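Local coordinates for protein Hpr(Ser) kinase (Coxiella burnetii, PDB 3TQF) that probably binds ATP and, as in its family, acts as a bifunctional kinase/phosphatase that phosphorylates and dephosphorylates a serine of the phosphocarrier protein HPr, at residues K16-I27 with H93-K103. Residues are numbered along the deposited sequence; the frame is centred on the assembly and turned at random.
With PO4 (phosphate ion), chain C.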
ATOM      1  N   LYS A  16      -0.338 -21.156  -1.470  1.00 38.41           N
ATOM      2  CA  LYS A  16      -0.427 -22.507  -2.060  1.00 39.61           C
ATOM      3  C   LYS A  16      -1.458 -22.648  -3.197  1.00 38.61           C
ATOM      4  O   LYS A  16      -1.523 -23.702  -3.828  1.00 39.64           O
ATOM      5  CB  LYS A  16      -0.706 -23.581  -0.993  1.00 41.36           C
ATOM      6  CG  LYS A  16       0.236 -23.587   0.212  1.00 43.31           C
ATOM      7  CD  LYS A  16       1.447 -24.500   0.016  1.00 46.60           C
ATOM      8  CE  LYS A  16       1.777 -25.316   1.280  1.00 49.53           C
ATOM      9  NZ  LYS A  16       1.727 -24.516   2.540  1.00 49.91           N
HETATM   10  N   MSE A  17      -2.243 -21.604  -3.458  1.00 36.87           N
HETATM   11  CA  MSE A  17      -3.284 -21.633  -4.482  1.00 36.46           C
HETATM   12  C   MSE A  17      -2.811 -20.985  -5.784  1.00 35.63           C
HETATM   13  O   MSE A  17      -2.441 -19.813  -5.804  1.00 34.93           O
HETATM   14  CB  MSE A  17      -4.520 -20.857  -4.015  1.00 35.89           C
HETATM   15  CG  MSE A  17      -5.055 -21.210  -2.639  1.00 37.35           C
HETATM   16 SE   MSE A  17      -6.315 -22.673  -2.697  1.00 40.48          SE
HETATM   17  CE  MSE A  17      -5.049 -24.154  -2.649  1.00 41.80           C
ATOM     18  N   GLY A  18      -2.840 -21.740  -6.874  1.00 36.19           N
ATOM     19  CA  GLY A  18      -2.674 -21.173  -8.207  1.00 35.58           C
ATOM     20  C   GLY A  18      -3.877 -20.321  -8.563  1.00 34.36           C
ATOM     21  O   GLY A  18      -4.982 -20.834  -8.705  1.00 34.57           O
ATOM     22  N   VAL A  19      -3.647 -19.018  -8.703  1.00 33.30           N
ATOM     23  CA  VAL A  19      -4.710 -18.037  -8.880  1.00 32.57           C
ATOM     24  C   VAL A  19      -4.567 -17.323 -10.221  1.00 32.72           C
ATOM     25  O   VAL A  19      -3.521 -16.745 -10.507  1.00 32.36           O
ATOM     26  CB  VAL A  19      -4.670 -16.986  -7.757  1.00 31.66           C
ATOM     27  CG1 VAL A  19      -5.766 -15.939  -7.952  1.00 31.19           C
ATOM     28  CG2 VAL A  19      -4.785 -17.668  -6.387  1.00 31.62           C
ATOM     29  N   LEU A  20      -5.624 -17.381 -11.032  1.00 33.42           N
ATOM     30  CA  LEU A  20      -5.690 -16.676 -12.312  1.00 33.80           C
ATOM     31  C   LEU A  20      -6.332 -15.304 -12.111  1.00 33.29           C
ATOM     32  O   LEU A  20      -7.413 -15.218 -11.544  1.00 33.57           O
ATOM     33  CB  LEU A  20      -6.539 -17.475 -13.306  1.00 35.21           C
ATOM     34  CG  LEU A  20      -6.085 -18.888 -13.681  1.00 36.06           C
ATOM     35  CD1 LEU A  20      -7.160 -19.600 -14.479  1.00 36.94           C
ATOM     36  CD2 LEU A  20      -4.795 -18.839 -14.469  1.00 36.23           C
ATOM     37  N   ILE A  21      -5.678 -14.241 -12.577  1.00 33.12           N
ATOM     38  CA  ILE A  21      -6.232 -12.880 -12.474  1.00 32.89           C
ATOM     39  C   ILE A  21      -6.597 -12.313 -13.846  1.00 34.01           C
ATOM     40  O   ILE A  21      -5.780 -12.305 -14.763  1.00 34.26           O
ATOM     41  CB  ILE A  21      -5.259 -11.898 -11.824  1.00 32.08           C
ATOM     42  CG1 ILE A  21      -4.751 -12.427 -10.479  1.00 31.54           C
ATOM     43  CG2 ILE A  21      -5.946 -10.569 -11.617  1.00 32.17           C
ATOM     44  CD1 ILE A  21      -5.692 -12.176  -9.346  1.00 31.89           C
ATOM     45  N   THR A  22      -7.825 -11.807 -13.946  1.00 34.88           N
ATOM     46  CA  THR A  22      -8.412 -11.333 -15.195  1.00 36.49           C
ATOM     47  C   THR A  22      -9.063  -9.966 -14.981  1.00 37.04           C
ATOM     48  O   THR A  22      -9.353  -9.582 -13.849  1.00 36.33           O
ATOM     49  CB  THR A  22      -9.453 -12.369 -15.708  1.00 37.82           C
ATOM     50  OG1 THR A  22      -8.888 -13.115 -16.793  1.00 38.90           O
ATOM     51  CG2 THR A  22     -10.742 -11.710 -16.179  1.00 39.81           C
ATOM     52  N   GLY A  23      -9.280  -9.230 -16.066  1.00 38.63           N
ATOM     53  CA  GLY A  23      -9.951  -7.934 -15.993  1.00 39.76           C
ATOM     54  C   GLY A  23      -9.740  -7.096 -17.238  1.00 41.60           C
ATOM     55  O   GLY A  23      -8.995  -7.484 -18.140  1.00 41.83           O
ATOM     56  N   GLU A  24     -10.390  -5.935 -17.280  1.00 43.28           N
ATOM     57  CA  GLU A  24     -10.231  -4.998 -18.394  1.00 45.45           C
ATOM     58  C   GLU A  24      -8.797  -4.509 -18.489  1.00 44.67           C
ATOM     59  O   GLU A  24      -8.000  -4.695 -17.561  1.00 42.78           O
ATOM     60  CB  GLU A  24     -11.154  -3.788 -18.231  1.00 47.45           C
ATOM     61  CG  GLU A  24     -12.631  -4.107 -18.343  1.00 49.85           C
ATOM     62  CD  GLU A  24     -13.509  -2.878 -18.184  1.00 53.24           C
ATOM     63  OE1 GLU A  24     -13.124  -1.798 -18.685  1.00 55.24           O
ATOM     64  OE2 GLU A  24     -14.591  -2.992 -17.564  1.00 54.77           O
ATOM     65  N   ALA A  25      -8.474  -3.876 -19.613  1.00 46.61           N
ATOM     66  CA  ALA A  25      -7.134  -3.339 -19.832  1.00 46.37           C
ATOM     67  C   ALA A  25      -6.897  -2.097 -18.971  1.00 46.31           C
ATOM     68  O   ALA A  25      -7.822  -1.323 -18.706  1.00 47.42           O
ATOM     69  CB  ALA A  25      -6.924  -3.014 -21.299  1.00 48.70           C
ATOM     70  N   ASN A  26      -5.653  -1.939 -18.526  1.00 45.23           N
ATOM     71  CA  ASN A  26      -5.192  -0.732 -17.835  1.00 45.53           C
ATOM     72  C   ASN A  26      -5.973  -0.425 -16.551  1.00 44.49           C
ATOM     73  O   ASN A  26      -6.503   0.670 -16.369  1.00 45.86           O
ATOM     74  CB  ASN A  26      -5.203   0.466 -18.805  1.00 48.45           C
ATOM     75  CG  ASN A  26      -4.317   1.625 -18.331  1.00 50.10           C
ATOM     76  OD1 ASN A  26      -3.590   1.515 -17.334  1.00 49.37           O
ATOM     77  ND2 ASN A  26      -4.377   2.744 -19.055  1.00 53.45           N
ATOM     78  N   ILE A  27      -6.035  -1.418 -15.670  1.00 42.17           N
ATOM     79  CA  ILE A  27      -6.621  -1.259 -14.340  1.00 41.34           C
ATOM     80  C   ILE A  27      -5.626  -1.569 -13.214  1.00 39.55           C
ATOM     81  O   ILE A  27      -5.962  -1.419 -12.047  1.00 39.33           O
ATOM     82  CB  ILE A  27      -7.881  -2.142 -14.163  1.00 41.06           C
ATOM     83  CG1 ILE A  27      -7.530  -3.637 -14.233  1.00 39.28           C
ATOM     84  CG2 ILE A  27      -8.924  -1.786 -15.213  1.00 43.25           C
ATOM     85  CD1 ILE A  27      -8.725  -4.555 -14.139  1.00 39.18           C
ATOM     86  N   HIS A  93       2.167 -24.727 -11.827  1.00 43.41           N
ATOM     87  CA  HIS A  93       1.366 -24.950 -10.631  1.00 42.07           C
ATOM     88  C   HIS A  93      -0.065 -25.283 -11.037  1.00 41.65           C
ATOM     89  O   HIS A  93      -0.513 -24.896 -12.113  1.00 41.29           O
ATOM     90  CB  HIS A  93       1.380 -23.701  -9.742  1.00 39.92           C
ATOM     91  CG  HIS A  93       0.929 -23.950  -8.337  1.00 39.29           C
ATOM     92  ND1 HIS A  93      -0.399 -23.943  -7.970  1.00 37.85           N
ATOM     93  CD2 HIS A  93       1.631 -24.200  -7.207  1.00 39.46           C
ATOM     94  CE1 HIS A  93      -0.497 -24.188  -6.677  1.00 37.85           C
ATOM     95  NE2 HIS A  93       0.721 -24.344  -6.189  1.00 38.98           N
ATOM     96  N   GLU A  94      -0.776 -26.005 -10.174  1.00 41.87           N
ATOM     97  CA  GLU A  94      -2.181 -26.337 -10.407  1.00 41.77           C
ATOM     98  C   GLU A  94      -3.036 -25.075 -10.297  1.00 39.31           C
ATOM     99  O   GLU A  94      -2.751 -24.202  -9.485  1.00 37.61           O
ATOM    100  CB  GLU A  94      -2.660 -27.409  -9.411  1.00 42.96           C
ATOM    101  CG  GLU A  94      -4.182 -27.633  -9.384  1.00 43.67           C
ATOM    102  CD  GLU A  94      -4.596 -28.939  -8.702  1.00 46.70           C
ATOM    103  OE1 GLU A  94      -3.881 -29.400  -7.785  1.00 47.96           O
ATOM    104  OE2 GLU A  94      -5.648 -29.503  -9.083  1.00 47.97           O
ATOM    105  N   VAL A  95      -4.073 -24.989 -11.125  1.00 39.37           N
ATOM    106  CA  VAL A  95      -5.023 -23.884 -11.089  1.00 37.71           C
ATOM    107  C   VAL A  95      -6.086 -24.199 -10.056  1.00 37.72           C
ATOM    108  O   VAL A  95      -6.769 -25.209 -10.169  1.00 39.53           O
ATOM    109  CB  VAL A  95      -5.713 -23.699 -12.457  1.00 38.49           C
ATOM    110  CG1 VAL A  95      -6.772 -22.596 -12.393  1.00 37.28           C
ATOM    111  CG2 VAL A  95      -4.685 -23.402 -13.535  1.00 38.77           C
ATOM    112  N   HIS A  96      -6.231 -23.338  -9.055  1.00 36.35           N
ATOM    113  CA  HIS A  96      -7.222 -23.542  -7.993  1.00 36.50           C
ATOM    114  C   HIS A  96      -8.368 -22.532  -8.033  1.00 35.74           C
ATOM    115  O   HIS A  96      -9.513 -22.872  -7.727  1.00 36.62           O
ATOM    116  CB  HIS A  96      -6.541 -23.469  -6.625  1.00 36.01           C
ATOM    117  CG  HIS A  96      -5.625 -24.616  -6.350  1.00 37.48           C
ATOM    118  ND1 HIS A  96      -6.032 -25.744  -5.674  1.00 39.70           N
ATOM    119  CD2 HIS A  96      -4.324 -24.816  -6.667  1.00 38.05           C
ATOM    120  CE1 HIS A  96      -5.021 -26.591  -5.586  1.00 41.61           C
ATOM    121  NE2 HIS A  96      -3.972 -26.051  -6.181  1.00 40.60           N
ATOM    122  N   LEU A  97      -8.056 -21.292  -8.398  1.00 34.32           N
ATOM    123  CA  LEU A  97      -9.017 -20.206  -8.321  1.00 33.72           C
ATOM    124  C   LEU A  97      -8.825 -19.253  -9.484  1.00 33.41           C
ATOM    125  O   LEU A  97      -7.713 -19.077  -9.978  1.00 32.90           O
ATOM    126  CB  LEU A  97      -8.835 -19.457  -7.000  1.00 32.77           C
ATOM    127  CG  LEU A  97      -9.697 -18.227  -6.706  1.00 32.27           C
ATOM    128  CD1 LEU A  97     -11.139 -18.621  -6.447  1.00 33.01           C
ATOM    129  CD2 LEU A  97      -9.119 -17.475  -5.516  1.00 31.30           C
ATOM    130  N   SER A  98      -9.925 -18.641  -9.910  1.00 34.00           N
ATOM    131  CA  SER A  98      -9.916 -17.630 -10.952  1.00 33.96           C
ATOM    132  C   SER A  98     -10.596 -16.382 -10.410  1.00 33.53           C
ATOM    133  O   SER A  98     -11.778 -16.414 -10.107  1.00 34.77           O
ATOM    134  CB  SER A  98     -10.665 -18.151 -12.175  1.00 35.66           C
ATOM    135  OG  SER A  98     -11.020 -17.099 -13.054  1.00 36.64           O
ATOM    136  N   ILE A  99      -9.851 -15.292 -10.271  1.00 32.36           N
ATOM    137  CA  ILE A  99     -10.425 -14.027  -9.822  1.00 32.21           C
ATOM    138  C   ILE A  99     -10.570 -13.085 -11.006  1.00 32.95           C
ATOM    139  O   ILE A  99      -9.634 -12.884 -11.773  1.00 32.41           O
ATOM    140  CB  ILE A  99      -9.568 -13.349  -8.739  1.00 31.07           C
ATOM    141  CG1 ILE A  99      -9.463 -14.239  -7.501  1.00 30.41           C
ATOM    142  CG2 ILE A  99     -10.166 -12.002  -8.353  1.00 31.10           C
ATOM    143  CD1 ILE A  99      -8.481 -13.730  -6.482  1.00 29.59           C
ATOM    144  N   SER A 100     -11.761 -12.515 -11.142  1.00 34.51           N
ATOM    145  CA  SER A 100     -12.080 -11.595 -12.220  1.00 35.79           C
ATOM    146  C   SER A 100     -12.325 -10.216 -11.618  1.00 36.08           C
ATOM    147  O   SER A 100     -13.334 -10.006 -10.948  1.00 36.92           O
ATOM    148  CB  SER A 100     -13.318 -12.085 -12.967  1.00 37.70           C
ATOM    149  OG  SER A 100     -13.574 -11.288 -14.103  1.00 39.54           O
ATOM    150  N   LEU A 101     -11.391  -9.292 -11.848  1.00 35.67           N
ATOM    151  CA  LEU A 101     -11.469  -7.941 -11.294  1.00 36.05           C
ATOM    152  C   LEU A 101     -12.460  -7.124 -12.094  1.00 38.58           C
ATOM    153  O   LEU A 101     -12.280  -6.942 -13.291  1.00 39.53           O
ATOM    154  CB  LEU A 101     -10.103  -7.258 -11.337  1.00 35.01           C
ATOM    155  CG  LEU A 101      -8.959  -7.911 -10.555  1.00 32.71           C
ATOM    156  CD1 LEU A 101      -7.667  -7.178 -10.840  1.00 31.39           C
ATOM    157  CD2 LEU A 101      -9.250  -7.934  -9.062  1.00 31.72           C
ATOM    158  N   VAL A 102     -13.497  -6.630 -11.423  1.00 40.33           N
ATOM    159  CA  VAL A 102     -14.608  -5.947 -12.077  1.00 43.31           C
ATOM    160  C   VAL A 102     -14.755  -4.534 -11.539  1.00 44.91           C
ATOM    161  O   VAL A 102     -14.520  -4.292 -10.358  1.00 44.24           O
ATOM    162  CB  VAL A 102     -15.929  -6.699 -11.832  1.00 44.66           C
ATOM    163  CG1 VAL A 102     -17.104  -5.958 -12.461  1.00 47.62           C
ATOM    164  CG2 VAL A 102     -15.834  -8.116 -12.373  1.00 43.95           C
ATOM    165  N   LYS A 103     -15.143  -3.604 -12.409  1.00 47.63           N
ATOM    166  CA  LYS A 103     -15.401  -2.228 -12.002  1.00 49.76           C
ATOM    167  C   LYS A 103     -16.694  -2.231 -11.194  1.00 51.84           C
ATOM    168  O   LYS A 103     -17.675  -2.849 -11.609  1.00 53.44           O
ATOM    169  CB  LYS A 103     -15.556  -1.306 -13.214  1.00 52.27           C
ATOM    170  CG  LYS A 103     -14.380  -1.311 -14.203  1.00 51.72           C
ATOM    171  CD  LYS A 103     -13.361  -0.216 -13.924  1.00 51.93           C
ATOM    172  CE  LYS A 103     -12.393  -0.064 -15.096  1.00 52.12           C
ATOM    173  NZ  LYS A 103     -13.013   0.622 -16.267  1.00 55.09           N
TER
HETATM  174  P   PO4 C 201      -2.808  -3.678 -16.441  1.00 45.15           P
HETATM  175  O1  PO4 C 201      -4.089  -4.085 -15.761  1.00 44.24           O
HETATM  176  O2  PO4 C 201      -3.058  -3.493 -17.922  1.00 47.11           O
HETATM  177  O3  PO4 C 201      -2.317  -2.392 -15.820  1.00 45.93           O
HETATM  178  O4  PO4 C 201      -1.768  -4.748 -16.231  1.00 44.26           O
HETATM  179  O   HOH W   1     -15.178  -4.275 -15.274  1.00 36.39           O
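Met-17, a selenomethionine here, bends at chi2 and chi3 and lays its CE over one face of the His-96 ring, 3.7 Å from the centroid: a CH-pi contact in which the two side chains cross at about a right angle. His-96 turns its ring to meet it with CG anti to its carbonyl carbon (chi1 -69°). Beside them, Gly-18 O takes two amides, His-96 N at 2.8 Å, in the carbonyl plane on a lone pair, and Leu-97 N. From there strands 17-23 and 93-102 run parallel, with bonds such as Ile-99 N to Leu-20 O (2.8 Å) and Leu-101 N to Thr-22 O.

On one face, Val-19 CG1 meets Ile-99 CD1 at 3.8 Å, Ile-21 lies alongside Ile-99 pointing the same way, and its CG2 reaches Leu-101 CD1. Helix 141-165 packs on this face through Leu-148 and His-152. The opposite face carries Leu-20, Thr-22 and Ser-100; Leu-20 and Val-95 cross at about a right angle, CD1 to CG1 3.7 Å, while Thr-22 CG2 touches Ser-100 OG.

Further along, Ile-27 CD1 approaches Leu-101 CB, and Lys-103 NZ makes a long, weak salt bridge to Glu-24 OE1 (3.4 Å). Glu-24 OE2 pairs with Lys-106 and shares a water with Lys-103 N. Asn-26 N donates to phosphate O2 (3.1 Å) and Ile-27 N weakly to O1; the amides of Gly-28, Lys-29 and Ser-30 also bond the ion. Consistent with a P-loop (Walker A), a hydrogen-bonded parallel strand pair with apolar side chains on one face leads into a turn whose N-H groups hold phosphate, probably from the crystallisation liquor, where ATP phosphates would probably sit.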